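Long-range contacts in acyl-coenzyme A oxidase 1 (Yarrowia lipolytica, PDB 5Y9D), which catalyses the FAD-dependent oxidation of 2,3-saturated acyl-CoA by O2 to (2E)-enoyl-CoA and hydrogen peroxide, in peroxisomal fatty acid beta-oxidation: residues M284-K288 against I389-N395; R513-L517 against L628-L632; L573-Y578 against L595-A600. One frame throughout, in Å; residues are numbered along the deposited sequence.

Contact 1. Residues M284-K288 against I389-N395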
# COMPACT_ATOMS: atom_id res chain seq x y z
N MET A 284 -16.19 37.53 3.80
CA MET A 284 -16.44 38.51 2.74
C MET A 284 -15.23 39.33 2.33
O MET A 284 -15.35 40.50 1.96
CB MET A 284 -17.57 39.47 3.16
CG MET A 284 -18.93 38.83 3.31
SD MET A 284 -20.31 39.99 3.23
CE MET A 284 -21.64 38.98 3.88
N ARG A 285 -14.05 38.73 2.37
CA ARG A 285 -12.87 39.44 1.94
C ARG A 285 -12.97 39.75 0.44
O ARG A 285 -12.69 40.86 -0.01
CB ARG A 285 -11.63 38.62 2.27
CG ARG A 285 -10.35 39.42 2.33
CD ARG A 285 -9.18 38.57 2.77
NE ARG A 285 -7.95 39.37 2.79
CZ ARG A 285 -7.43 39.96 3.86
NH1 ARG A 285 -6.30 40.66 3.74
NH2 ARG A 285 -8.00 39.89 5.05
N TYR A 286 -13.44 38.76 -0.32
CA TYR A 286 -13.47 38.83 -1.77
C TYR A 286 -14.88 38.88 -2.36
O TYR A 286 -15.12 39.60 -3.33
CB TYR A 286 -12.76 37.62 -2.36
CG TYR A 286 -11.33 37.48 -1.91
CD1 TYR A 286 -10.47 38.56 -1.97
CD2 TYR A 286 -10.83 36.26 -1.44
CE1 TYR A 286 -9.15 38.45 -1.55
CE2 TYR A 286 -9.51 36.14 -1.03
CZ TYR A 286 -8.68 37.24 -1.09
OH TYR A 286 -7.36 37.16 -0.71
N ALA A 287 -15.77 38.09 -1.80
CA ALA A 287 -17.16 38.03 -2.23
C ALA A 287 -18.03 38.64 -1.15
O ALA A 287 -17.85 38.31 0.01
CB ALA A 287 -17.57 36.58 -2.46
N LYS A 288 -18.97 39.51 -1.53
CA LYS A 288 -19.77 40.26 -0.58
C LYS A 288 -21.24 40.12 -0.86
O LYS A 288 -21.66 39.82 -1.97
CB LYS A 288 -19.40 41.74 -0.63
CG LYS A 288 -18.02 42.05 -0.07
CD LYS A 288 -17.17 42.85 -1.05
CE LYS A 288 -15.67 42.87 -0.71
NZ LYS A 288 -15.38 43.47 0.64
N ILE A 389 -0.65 38.55 -0.32
CA ILE A 389 -2.10 38.43 -0.34
C ILE A 389 -2.76 39.06 0.89
O ILE A 389 -3.62 39.89 0.75
CB ILE A 389 -2.55 36.96 -0.52
CG1 ILE A 389 -2.81 36.67 -2.02
CG2 ILE A 389 -3.79 36.62 0.31
CD1 ILE A 389 -4.13 37.19 -2.56
N LEU A 390 -2.35 38.66 2.09
CA LEU A 390 -2.98 39.20 3.31
C LEU A 390 -2.76 40.73 3.50
O LEU A 390 -3.62 41.41 4.05
CB LEU A 390 -2.56 38.39 4.56
CG LEU A 390 -3.42 37.19 5.06
CD1 LEU A 390 -4.69 37.72 5.73
CD2 LEU A 390 -3.76 36.14 4.00
N ALA A 391 -1.62 41.26 3.05
CA ALA A 391 -1.30 42.69 3.15
C ALA A 391 -2.02 43.54 2.10
O ALA A 391 -2.07 44.77 2.23
CB ALA A 391 0.20 42.91 3.07
N LEU A 392 -2.55 42.91 1.05
CA LEU A 392 -3.38 43.59 0.04
C LEU A 392 -4.82 43.80 0.52
O LEU A 392 -5.42 42.90 1.14
CB LEU A 392 -3.41 42.79 -1.27
CG LEU A 392 -2.20 42.98 -2.19
CD1 LEU A 392 -2.03 41.79 -3.12
CD2 LEU A 392 -2.34 44.27 -2.99
N ASN A 393 -5.36 44.98 0.24
CA ASN A 393 -6.77 45.30 0.45
C ASN A 393 -7.51 45.27 -0.90
O ASN A 393 -7.18 46.06 -1.79
CB ASN A 393 -6.89 46.69 1.09
CG ASN A 393 -8.32 47.11 1.35
OD1 ASN A 393 -9.26 46.33 1.15
ND2 ASN A 393 -8.50 48.35 1.79
N PRO A 394 -8.48 44.34 -1.07
CA PRO A 394 -9.26 44.29 -2.33
C PRO A 394 -10.30 45.39 -2.48
O PRO A 394 -10.91 45.52 -3.55
CB PRO A 394 -9.95 42.91 -2.28
CG PRO A 394 -9.33 42.18 -1.14
CD PRO A 394 -8.81 43.21 -0.18
N ASN A 395 -10.52 46.16 -1.41
CA ASN A 395 -11.37 47.35 -1.47
C ASN A 395 -10.60 48.64 -1.80
O ASN A 395 -11.15 49.74 -1.67
CB ASN A 395 -12.14 47.52 -0.16
CG ASN A 395 -13.38 46.65 -0.09
OD1 ASN A 395 -13.41 45.54 -0.63
ND2 ASN A 395 -14.42 47.16 0.57

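Contact 2. Residues R513-L517 against L628-L632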
# COMPACT_ATOMS: atom_id res chain seq x y z
N ARG A 513 29.05 7.24 -21.58
CA ARG A 513 29.03 7.25 -20.12
C ARG A 513 29.17 8.66 -19.51
O ARG A 513 28.49 8.98 -18.53
CB ARG A 513 30.15 6.33 -19.59
CG ARG A 513 30.60 6.60 -18.16
CD ARG A 513 31.83 5.79 -17.81
NE ARG A 513 31.47 4.40 -17.54
CZ ARG A 513 31.08 3.93 -16.36
NH1 ARG A 513 30.76 2.64 -16.26
NH2 ARG A 513 31.00 4.72 -15.28
N GLU A 514 30.06 9.49 -20.06
CA GLU A 514 30.38 10.82 -19.51
C GLU A 514 29.16 11.72 -19.50
O GLU A 514 28.92 12.46 -18.54
CB GLU A 514 31.48 11.53 -20.32
CG GLU A 514 32.88 10.92 -20.22
CD GLU A 514 33.10 9.73 -21.15
OE1 GLU A 514 33.67 8.71 -20.68
OE2 GLU A 514 32.69 9.80 -22.33
N GLN A 515 28.39 11.69 -20.58
CA GLN A 515 27.15 12.46 -20.66
C GLN A 515 26.10 11.90 -19.70
O GLN A 515 25.43 12.63 -18.98
CB GLN A 515 26.62 12.46 -22.09
CG GLN A 515 27.49 13.25 -23.05
CD GLN A 515 27.04 13.10 -24.48
OE1 GLN A 515 25.84 13.18 -24.78
NE2 GLN A 515 27.99 12.87 -25.38
N LEU A 516 25.98 10.58 -19.68
CA LEU A 516 25.04 9.93 -18.79
C LEU A 516 25.31 10.13 -17.28
O LEU A 516 24.41 9.91 -16.48
CB LEU A 516 24.96 8.43 -19.14
CG LEU A 516 24.14 8.06 -20.38
CD1 LEU A 516 24.19 6.55 -20.59
CD2 LEU A 516 22.69 8.54 -20.28
N LEU A 517 26.52 10.54 -16.90
CA LEU A 517 26.81 10.96 -15.52
C LEU A 517 26.86 12.48 -15.37
O LEU A 517 27.39 12.98 -14.37
CB LEU A 517 28.14 10.39 -15.04
CG LEU A 517 28.18 8.91 -14.68
CD1 LEU A 517 29.61 8.55 -14.28
CD2 LEU A 517 27.21 8.61 -13.55
N LEU A 628 25.32 1.74 -14.58
CA LEU A 628 25.57 2.96 -13.82
C LEU A 628 24.76 3.02 -12.49
O LEU A 628 25.28 3.40 -11.46
CB LEU A 628 25.29 4.21 -14.68
CG LEU A 628 26.22 4.47 -15.87
CD1 LEU A 628 25.94 5.84 -16.48
CD2 LEU A 628 27.70 4.38 -15.50
N VAL A 629 23.49 2.65 -12.54
CA VAL A 629 22.66 2.54 -11.34
C VAL A 629 23.33 1.62 -10.32
O VAL A 629 23.52 2.00 -9.16
CB VAL A 629 21.23 2.07 -11.70
CG1 VAL A 629 20.51 1.47 -10.50
CG2 VAL A 629 20.44 3.22 -12.31
N ASP A 630 23.70 0.42 -10.77
CA ASP A 630 24.50 -0.53 -9.99
C ASP A 630 25.76 0.09 -9.35
O ASP A 630 26.05 -0.17 -8.17
CB ASP A 630 24.91 -1.71 -10.86
CG ASP A 630 23.73 -2.56 -11.32
OD1 ASP A 630 22.60 -2.04 -11.46
OD2 ASP A 630 23.93 -3.77 -11.54
N GLU A 631 26.50 0.90 -10.12
CA GLU A 631 27.70 1.57 -9.59
C GLU A 631 27.36 2.59 -8.52
O GLU A 631 27.99 2.66 -7.47
CB GLU A 631 28.48 2.34 -10.67
CG GLU A 631 29.45 1.53 -11.51
CD GLU A 631 30.10 2.38 -12.63
OE1 GLU A 631 30.63 3.49 -12.34
OE2 GLU A 631 30.09 1.92 -13.79
N LEU A 632 26.40 3.44 -8.84
CA LEU A 632 25.98 4.53 -7.95
C LEU A 632 25.46 4.00 -6.60
O LEU A 632 25.70 4.61 -5.54
CB LEU A 632 24.93 5.39 -8.67
CG LEU A 632 25.54 6.31 -9.74
CD1 LEU A 632 24.50 6.90 -10.65
CD2 LEU A 632 26.30 7.46 -9.09

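Contact 3. Residues L573-Y578 against L595-A600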
# COMPACT_ATOMS: atom_id res chain seq x y z
N LEU A 573 11.96 18.01 -9.65
CA LEU A 573 12.62 17.59 -8.41
C LEU A 573 14.07 17.32 -8.66
O LEU A 573 14.94 17.76 -7.89
CB LEU A 573 11.97 16.36 -7.81
CG LEU A 573 10.73 16.61 -6.95
CD1 LEU A 573 10.21 15.25 -6.50
CD2 LEU A 573 11.02 17.50 -5.74
N ILE A 574 14.33 16.58 -9.74
CA ILE A 574 15.70 16.30 -10.17
C ILE A 574 16.44 17.64 -10.31
O ILE A 574 17.51 17.82 -9.74
CB ILE A 574 15.72 15.47 -11.49
CG1 ILE A 574 15.29 14.03 -11.19
CG2 ILE A 574 17.09 15.56 -12.19
CD1 ILE A 574 15.01 13.23 -12.44
N SER A 575 15.83 18.59 -11.01
CA SER A 575 16.45 19.91 -11.18
C SER A 575 16.65 20.64 -9.88
O SER A 575 17.68 21.29 -9.71
CB SER A 575 15.63 20.82 -12.09
OG SER A 575 15.96 20.59 -13.43
N SER A 576 15.68 20.57 -8.97
CA SER A 576 15.80 21.26 -7.70
C SER A 576 16.90 20.67 -6.82
O SER A 576 17.56 21.39 -6.09
CB SER A 576 14.47 21.26 -6.94
OG SER A 576 13.45 21.80 -7.76
N PHE A 577 17.09 19.36 -6.89
CA PHE A 577 18.14 18.70 -6.12
C PHE A 577 19.50 19.17 -6.58
O PHE A 577 20.34 19.51 -5.75
CB PHE A 577 18.04 17.18 -6.28
CG PHE A 577 18.72 16.40 -5.19
CD1 PHE A 577 19.47 17.01 -4.18
CD2 PHE A 577 18.65 15.02 -5.20
CE1 PHE A 577 20.09 16.26 -3.20
CE2 PHE A 577 19.28 14.27 -4.23
CZ PHE A 577 19.98 14.90 -3.22
N TYR A 578 19.73 19.21 -7.89
CA TYR A 578 21.02 19.72 -8.43
C TYR A 578 21.28 21.18 -8.11
O TYR A 578 22.41 21.57 -7.86
CB TYR A 578 21.07 19.54 -9.95
CG TYR A 578 21.36 18.14 -10.36
CD1 TYR A 578 22.49 17.50 -9.92
CD2 TYR A 578 20.51 17.45 -11.22
CE1 TYR A 578 22.77 16.21 -10.30
CE2 TYR A 578 20.80 16.15 -11.61
CZ TYR A 578 21.94 15.55 -11.15
OH TYR A 578 22.25 14.27 -11.51
N LEU A 595 23.94 10.62 -4.92
CA LEU A 595 22.50 10.46 -4.72
C LEU A 595 21.69 11.09 -5.87
O LEU A 595 20.77 10.46 -6.37
CB LEU A 595 22.06 11.10 -3.39
CG LEU A 595 22.44 10.38 -2.11
CD1 LEU A 595 22.17 11.27 -0.92
CD2 LEU A 595 21.67 9.07 -2.00
N ALA A 596 22.01 12.34 -6.25
CA ALA A 596 21.33 13.02 -7.37
C ALA A 596 21.34 12.21 -8.65
O ALA A 596 20.28 11.99 -9.23
CB ALA A 596 21.97 14.37 -7.66
N ASN A 597 22.51 11.76 -9.08
CA ASN A 597 22.60 11.06 -10.36
C ASN A 597 21.91 9.72 -10.29
O ASN A 597 21.36 9.26 -11.29
CB ASN A 597 24.04 10.80 -10.76
CG ASN A 597 24.85 12.07 -10.88
OD1 ASN A 597 24.33 13.14 -11.21
ND2 ASN A 597 26.14 11.95 -10.58
N LEU A 598 21.99 9.10 -9.13
CA LEU A 598 21.27 7.88 -8.88
C LEU A 598 19.77 8.11 -9.06
O LEU A 598 19.10 7.38 -9.78
CB LEU A 598 21.58 7.38 -7.48
CG LEU A 598 20.76 6.18 -7.01
CD1 LEU A 598 20.87 5.03 -7.99
CD2 LEU A 598 21.26 5.76 -5.64
N PHE A 599 19.24 9.13 -8.40
CA PHE A 599 17.82 9.52 -8.54
C PHE A 599 17.47 9.75 -10.01
O PHE A 599 16.54 9.16 -10.54
CB PHE A 599 17.59 10.79 -7.68
CG PHE A 599 16.21 11.37 -7.79
CD1 PHE A 599 15.10 10.57 -7.73
CD2 PHE A 599 16.04 12.74 -7.89
CE1 PHE A 599 13.84 11.08 -7.85
CE2 PHE A 599 14.79 13.28 -7.98
CZ PHE A 599 13.68 12.45 -7.96
N ALA A 600 18.23 10.61 -10.67
CA ALA A 600 18.04 10.89 -12.09
C ALA A 600 18.07 9.65 -12.96
O ALA A 600 17.09 9.38 -13.67
CB ALA A 600 19.10 11.88 -12.57

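Contact 1. Residues M284-K288 against I389-N395
R285 extends its side chain across to the carbonyls of L390 and L392, where helix 355-391 gives way to loop, with CG anti to the backbone N (chi1 -159°). The guanidinium arrives among backbone carbonyls: R285 NH1 lies 2.8 Å from L390 O and 3.5 Å from L392 O, the latter set obliquely to the group. The L390 side chain crosses at about a right angle and lays its CD1 over one guanidinium face, 3.9 Å from R285 NH1. Facing the C-terminal end of a helix, the positive charge probably gains from the partial negative charge gathered there; R285 NH2 is held by a hydrogen bond to G143 O. The contact thus joins the loop between strand 275-278 of the middle beta domain and helix 306-334 to the last turn of a helix of the C-alpha1 domain and the residues after it. P394 points toward this loop, and its CG meets the edge of the Y286 ring, 3.8 Å from Y286 CE1. Over one face of that ring sits R285 CB, while Y286 OH touches I389 CD1 at 3.7 Å. At the other end of the contact K288 NZ donates to N395 OD1 (3.1 Å), tilted 24° from the carbonyl plane, and more weakly to M284 O. N395 N also donates to N393 OD1, an Asx turn with P394 as its middle residue, the donor standing above the carbonyl plane.

Contact 2. Residues R513-L517 against L628-L632
R513 opens the short helix 513-516 and meets E631 of helix 619-637 in an end-on, two-pronged salt bridge. R513 NH1 gives E631 OE2 a nearly straight bond of 2.7 Å (N-H...O 169°), while R513 NH2 reaches E631 OE1 at 3.2 Å; a further NH2 to OE2 bond is weak. Both carboxylate oxygens accept through their syn lone pairs, and the two flat groups are nearly coplanar, 15° apart, so the pair of bonds fixes the rotation of each group. The two side chains come from opposite directions: R513 bends at chi3 (-77°) to bring its guanidinium across, whereas E631 stays extended beyond CG. L628, one turn before E631, supplies the floor: its CD2 lies over one guanidinium face, displaced toward the rim, 3.3 Å from R513 NH2. L516 points toward the same leucine and meets its other branch, L516 CB lying 3.8 Å from L628 CD1. F521 of helix 519-544 also packs on L516. L517 lies just past the helix, yet its backbone N is still bonded to R513 O. The L517 side chain places CG 4.2 Å from L628 CD1 and CD2 4.3 Å from L632 CD1, so it spans the two leucines that stand one turn apart. L628 and L632 in turn rest on L601 of helix 589-606. A single helical turn is thereby packed by leucines onto a longer helix and clasped on the solvent-facing side by a bidentate arginine-glutamate salt bridge, within the all-helical C-terminal part of an acyl-CoA oxidase.

Contact 3. Residues L573-Y578 against L595-A600
L595 CB lies 4.3 Å from F577 CE2, in an antiparallel helical hairpin: helices 558-581 and 589-606 follow each other in the chain, and their segments here run at 170° with axes 10.0 Å apart. A596 points toward the partner helix, where its small methyl lies between two aromatic side chains. A596 CB sits over one face of the F577 ring, offset toward the rim, and also presses obliquely on the Y578 ring, 3.3 Å from Y578 CE1. N597 offers its amide oxygen at the edge of the Y578 ring, in its plane, and accepts from the phenol; the modelled 2.4 Å between Y578 OH and N597 OD1 is very short and the exact length doubtful. A chi1 of 176° turns the F599 ring away from its own backbone N and across to I574, F599 CE2 lying 3.3 Å from I574 CG1. Y367 of helix 355-391 meets this ring too. A600 closes the series, its CA 3.8 Å from I574 CD1. The Y578 hydroxyl and N597 carbonyl, both in buried residues, satisfy each other inside an otherwise apolar interface, so this bond is the one directional link between the two segments.

Contacts 2 and 3 adjoin, their centres 13 Å apart: L632 of contact 2 packs on contact 3, with L632 CD1 3.7 Å from L598 N, so helix 589-606 lies between its hairpin partner and helix 619-637. Along the chain, contact 3 falls wholly between the two segments of contact 2. Contact 1 stands apart, about 40 Å from contact 2 and 23 Å from contact 3 between nearest atoms. Helix 355-391 reaches all three regions: it ends in contact 1, packs on F577 and F599 of contact 3, and through R359 forms a salt bridge with D630 in the 628-632 segment. The same helix carries the FAD-pocket residues H357 and R360, although all three contacts lie away from the flavin pocket and the active site.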